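Local structure of nitroalkane oxidase (Podospora anserina, 3MKH) at residues L75-S87 with V275-A287. The protein oxidises primary and secondary nitroalkanes to aldehydes or ketones with FAD and molecular oxygen, releasing nitrite and hydrogen peroxide. Residues are numbered along the deposited sequence; the frame is centred on the assembly and turned at random.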
loop_
_atom_site.group_PDB
_atom_site.type_symbol
_atom_site.label_atom_id
_atom_site.label_comp_id
_atom_site.label_asym_id
_atom_site.label_seq_id
_atom_site.Cartn_x
_atom_site.Cartn_y
_atom_site.Cartn_z
ATOM N N LEU A 75 4.823 -13.921 -28.691
ATOM C CA LEU A 75 4.909 -12.848 -27.712
ATOM C C LEU A 75 5.668 -13.349 -26.474
ATOM O O LEU A 75 6.402 -12.598 -25.828
ATOM C CB LEU A 75 3.495 -12.377 -27.369
ATOM C CG LEU A 75 3.157 -10.913 -27.093
ATOM C CD1 LEU A 75 4.028 -9.923 -27.887
ATOM C CD2 LEU A 75 1.661 -10.675 -27.330
ATOM N N ILE A 76 5.510 -14.625 -26.141
ATOM C CA ILE A 76 6.265 -15.197 -25.025
ATOM C C ILE A 76 7.779 -15.035 -25.223
ATOM O O ILE A 76 8.505 -14.634 -24.312
ATOM C CB ILE A 76 5.947 -16.695 -24.841
ATOM C CG1 ILE A 76 4.606 -16.880 -24.145
ATOM C CG2 ILE A 76 7.014 -17.371 -23.990
ATOM C CD1 ILE A 76 4.761 -17.113 -22.649
ATOM N N GLU A 77 8.259 -15.360 -26.415
ATOM C CA GLU A 77 9.686 -15.252 -26.715
ATOM C C GLU A 77 10.146 -13.798 -26.715
ATOM O O GLU A 77 11.266 -13.485 -26.300
ATOM C CB GLU A 77 10.012 -15.928 -28.061
ATOM C CG GLU A 77 10.241 -17.423 -27.933
ATOM C CD GLU A 77 9.918 -18.211 -29.202
ATOM O OE1 GLU A 77 9.353 -17.641 -30.172
ATOM O OE2 GLU A 77 10.224 -19.423 -29.214
ATOM N N SER A 78 9.284 -12.914 -27.194
ATOM C CA SER A 78 9.546 -11.490 -27.103
ATOM C C SER A 78 9.665 -11.044 -25.648
ATOM O O SER A 78 10.525 -10.239 -25.313
ATOM C CB SER A 78 8.440 -10.706 -27.807
ATOM O OG SER A 78 8.585 -10.861 -29.202
ATOM N N ALA A 79 8.800 -11.571 -24.788
ATOM C CA ALA A 79 8.826 -11.201 -23.375
ATOM C C ALA A 79 10.127 -11.660 -22.732
ATOM O O ALA A 79 10.678 -10.979 -21.865
ATOM C CB ALA A 79 7.627 -11.783 -22.639
ATOM N N ILE A 80 10.621 -12.817 -23.167
ATOM C CA ILE A 80 11.885 -13.336 -22.661
ATOM C C ILE A 80 13.033 -12.414 -23.065
ATOM O O ILE A 80 13.849 -12.014 -22.235
ATOM C CB ILE A 80 12.131 -14.791 -23.133
ATOM C CG1 ILE A 80 11.158 -15.731 -22.407
ATOM C CG2 ILE A 80 13.592 -15.181 -22.909
ATOM C CD1 ILE A 80 11.028 -17.138 -23.021
ATOM N N LEU A 81 13.073 -12.041 -24.334
ATOM C CA LEU A 81 14.119 -11.144 -24.809
ATOM C C LEU A 81 14.068 -9.803 -24.070
ATOM O O LEU A 81 15.091 -9.291 -23.594
ATOM C CB LEU A 81 13.975 -10.921 -26.319
ATOM C CG LEU A 81 14.845 -9.806 -26.913
ATOM C CD1 LEU A 81 16.313 -10.175 -26.825
ATOM C CD2 LEU A 81 14.458 -9.545 -28.366
ATOM N N VAL A 82 12.877 -9.224 -23.995
ATOM C CA VAL A 82 12.715 -7.903 -23.384
ATOM C C VAL A 82 13.109 -7.883 -21.896
ATOM O O VAL A 82 13.754 -6.933 -21.431
ATOM C CB VAL A 82 11.275 -7.370 -23.573
ATOM C CG1 VAL A 82 11.054 -6.131 -22.743
ATOM C CG2 VAL A 82 11.019 -7.066 -25.050
ATOM N N GLU A 83 12.733 -8.926 -21.157
ATOM C CA GLU A 83 13.083 -9.011 -19.741
ATOM C C GLU A 83 14.605 -9.000 -19.576
ATOM O O GLU A 83 15.156 -8.242 -18.769
ATOM C CB GLU A 83 12.475 -10.272 -19.065
ATOM C CG GLU A 83 12.993 -10.482 -17.621
ATOM C CD GLU A 83 12.651 -11.854 -17.009
ATOM O OE1 GLU A 83 11.777 -12.560 -17.552
ATOM O OE2 GLU A 83 13.272 -12.223 -15.979
ATOM N N GLU A 84 15.284 -9.849 -20.340
ATOM C CA GLU A 84 16.725 -9.912 -20.257
ATOM C C GLU A 84 17.365 -8.557 -20.618
ATOM O O GLU A 84 18.244 -8.070 -19.905
ATOM C CB GLU A 84 17.267 -11.038 -21.156
ATOM C CG GLU A 84 18.804 -11.119 -21.188
ATOM C CD GLU A 84 19.426 -11.372 -19.809
ATOM O OE1 GLU A 84 18.748 -11.919 -18.904
ATOM O OE2 GLU A 84 20.606 -11.027 -19.637
ATOM N N CYS A 85 16.930 -7.949 -21.721
ATOM C CA CYS A 85 17.528 -6.680 -22.147
ATOM C C CYS A 85 17.338 -5.580 -21.114
ATOM O O CYS A 85 18.282 -4.841 -20.809
ATOM C CB CYS A 85 16.992 -6.232 -23.508
ATOM S SG CYS A 85 17.534 -7.288 -24.840
ATOM N N TYR A 86 16.135 -5.483 -20.562
ATOM C CA TYR A 86 15.860 -4.489 -19.540
ATOM C C TYR A 86 16.578 -4.730 -18.218
ATOM O O TYR A 86 16.839 -3.786 -17.467
ATOM C CB TYR A 86 14.348 -4.291 -19.318
ATOM C CG TYR A 86 13.875 -2.999 -19.920
ATOM C CD1 TYR A 86 13.997 -2.781 -21.288
ATOM C CD2 TYR A 86 13.362 -1.980 -19.133
ATOM C CE1 TYR A 86 13.600 -1.601 -21.865
ATOM C CE2 TYR A 86 12.961 -0.766 -19.710
ATOM C CZ TYR A 86 13.085 -0.601 -21.078
ATOM O OH TYR A 86 12.695 0.564 -21.692
ATOM N N SER A 87 16.915 -5.979 -17.930
ATOM C CA SER A 87 17.652 -6.254 -16.713
ATOM C C SER A 87 19.091 -5.768 -16.866
ATOM O O SER A 87 19.821 -5.667 -15.887
ATOM C CB SER A 87 17.632 -7.754 -16.381
ATOM O OG SER A 87 18.559 -8.476 -17.185
ATOM N N VAL A 275 1.991 -6.102 -23.123
ATOM C CA VAL A 275 2.598 -7.347 -22.647
ATOM C C VAL A 275 4.096 -7.145 -22.451
ATOM O O VAL A 275 4.674 -7.570 -21.451
ATOM C CB VAL A 275 2.348 -8.523 -23.638
ATOM C CG1 VAL A 275 3.085 -9.800 -23.192
ATOM C CG2 VAL A 275 0.844 -8.797 -23.795
ATOM N N LEU A 276 4.720 -6.470 -23.410
ATOM C CA LEU A 276 6.168 -6.289 -23.396
ATOM C C LEU A 276 6.594 -5.290 -22.320
ATOM O O LEU A 276 7.688 -5.391 -21.786
ATOM C CB LEU A 276 6.676 -5.873 -24.776
ATOM C CG LEU A 276 7.095 -7.022 -25.715
ATOM C CD1 LEU A 276 6.510 -8.382 -25.345
ATOM C CD2 LEU A 276 6.871 -6.687 -27.170
ATOM N N VAL A 277 5.719 -4.340 -22.001
ATOM C CA VAL A 277 5.938 -3.460 -20.853
ATOM C C VAL A 277 5.928 -4.259 -19.544
ATOM O O VAL A 277 6.695 -3.966 -18.611
ATOM C CB VAL A 277 4.915 -2.290 -20.797
ATOM C CG1 VAL A 277 4.983 -1.571 -19.436
ATOM C CG2 VAL A 277 5.192 -1.300 -21.937
ATOM N N GLY A 278 5.073 -5.276 -19.483
ATOM C CA GLY A 278 5.098 -6.212 -18.369
ATOM C C GLY A 278 6.503 -6.777 -18.234
ATOM O O GLY A 278 7.132 -6.745 -17.164
ATOM N N ALA A 279 7.036 -7.232 -19.358
ATOM C CA ALA A 279 8.349 -7.841 -19.348
ATOM C C ALA A 279 9.456 -6.837 -18.996
ATOM O O ALA A 279 10.442 -7.208 -18.350
ATOM C CB ALA A 279 8.632 -8.545 -20.665
ATOM N N MET A 280 9.302 -5.576 -19.401
ATOM C CA MET A 280 10.281 -4.542 -18.993
ATOM C C MET A 280 10.268 -4.382 -17.481
ATOM O O MET A 280 11.318 -4.213 -16.837
ATOM C CB MET A 280 9.964 -3.184 -19.625
ATOM C CG MET A 280 9.942 -3.185 -21.137
ATOM S SD MET A 280 9.473 -1.556 -21.764
ATOM C CE MET A 280 9.764 -1.821 -23.500
ATOM N N GLY A 281 9.065 -4.387 -16.924
ATOM C CA GLY A 281 8.892 -4.348 -15.483
ATOM C C GLY A 281 9.618 -5.490 -14.783
ATOM O O GLY A 281 10.353 -5.271 -13.808
ATOM N N VAL A 282 9.410 -6.711 -15.276
ATOM C CA VAL A 282 10.071 -7.885 -14.712
ATOM C C VAL A 282 11.586 -7.743 -14.761
ATOM O O VAL A 282 12.284 -8.084 -13.804
ATOM C CB VAL A 282 9.665 -9.197 -15.452
ATOM C CG1 VAL A 282 10.404 -10.402 -14.859
ATOM C CG2 VAL A 282 8.146 -9.400 -15.409
ATOM N N GLY A 283 12.095 -7.245 -15.886
ATOM C CA GLY A 283 13.532 -7.082 -16.055
ATOM C C GLY A 283 14.139 -6.113 -15.050
ATOM O O GLY A 283 15.206 -6.369 -14.488
ATOM N N LEU A 284 13.481 -4.978 -14.834
ATOM C CA LEU A 284 13.996 -4.025 -13.851
ATOM C C LEU A 284 13.914 -4.600 -12.438
ATOM O O LEU A 284 14.791 -4.353 -11.622
ATOM C CB LEU A 284 13.226 -2.707 -13.898
ATOM C CG LEU A 284 13.317 -1.875 -15.166
ATOM C CD1 LEU A 284 12.456 -0.612 -15.018
ATOM C CD2 LEU A 284 14.784 -1.520 -15.481
ATOM N N MET A 285 12.846 -5.345 -12.153
ATOM C CA MET A 285 12.673 -5.933 -10.825
ATOM C C MET A 285 13.763 -6.951 -10.560
ATOM O O MET A 285 14.382 -6.954 -9.494
ATOM C CB MET A 285 11.284 -6.565 -10.688
ATOM C CG MET A 285 10.169 -5.515 -10.747
ATOM S SD MET A 285 8.496 -6.188 -10.834
ATOM C CE MET A 285 8.316 -6.790 -9.151
ATOM N N ARG A 286 14.002 -7.809 -11.543
ATOM C CA ARG A 286 15.108 -8.760 -11.483
ATOM C C ARG A 286 16.435 -8.027 -11.255
ATOM O O ARG A 286 17.220 -8.398 -10.385
ATOM C CB ARG A 286 15.157 -9.589 -12.782
ATOM C CG ARG A 286 16.444 -10.365 -12.951
ATOM C CD ARG A 286 16.181 -11.737 -13.561
ATOM N NE ARG A 286 15.835 -11.738 -14.988
ATOM C CZ ARG A 286 16.726 -11.652 -15.968
ATOM N NH1 ARG A 286 18.015 -11.495 -15.684
ATOM N NH2 ARG A 286 16.332 -11.716 -17.235
ATOM N N ALA A 287 16.689 -6.974 -12.029
ATOM C CA ALA A 287 17.944 -6.232 -11.855
ATOM C C ALA A 287 18.055 -5.619 -10.453
ATOM O O ALA A 287 19.118 -5.637 -9.853
ATOM C CB ALA A 287 18.106 -5.135 -12.929
HETATM O O HOH W 1 20.872 -10.226 -16.817
#
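Glu83 and Gly283 bring the helices together: their CA atoms lie 4.2 Å apart, and the axes, crossing at -39°, approach to 7.1 Å. A side chain on Gly283 would run into Glu83 O and Tyr86 CB, so the glycine lets the backbones close. Beside it Ala279 CB rests 3.4 Å from Ala79 O. Tyr86 lays one ring face over Met280, whose extended chain sets CG above the ring centre (3.9 Å) and SD in Met-aromatic contact; the phenol OH bonds His235.

One turn beyond Val282, Arg286 bends at chi2 and chi3, bringing its guanidinium edge to two carboxylates. Arg286 NE points at Glu83 OE2 (2.8 Å, 166°) and Arg286 NH2 at Glu84 OE1 (2.9 Å), each donor on the anti side and tilted out of the carboxylate plane. Glu83 also engages Arg328 and, through OE1, Tyr426 of the second subunit, whose Trp422 makes a cation-pi contact with Arg286. A leucine in place of Arg286 would probably leave Glu84 without its positive partner, Glu83 leaning on Arg328, and that tryptophan without its cation.

A water bonds Glu84 OE2 and Ser87 OG beside the guanidinium. Packing is looser where partly exposed Leu75 meets Val275 tip to tip, CG to CG1 at 4.1 Å. Knobs-into-holes packing, Glu83 and Leu276 being knobs, joins the N- and C-terminal helical regions of the acyl-CoA dehydrogenase fold, with Met280 reaching Phe398 of the FAD site.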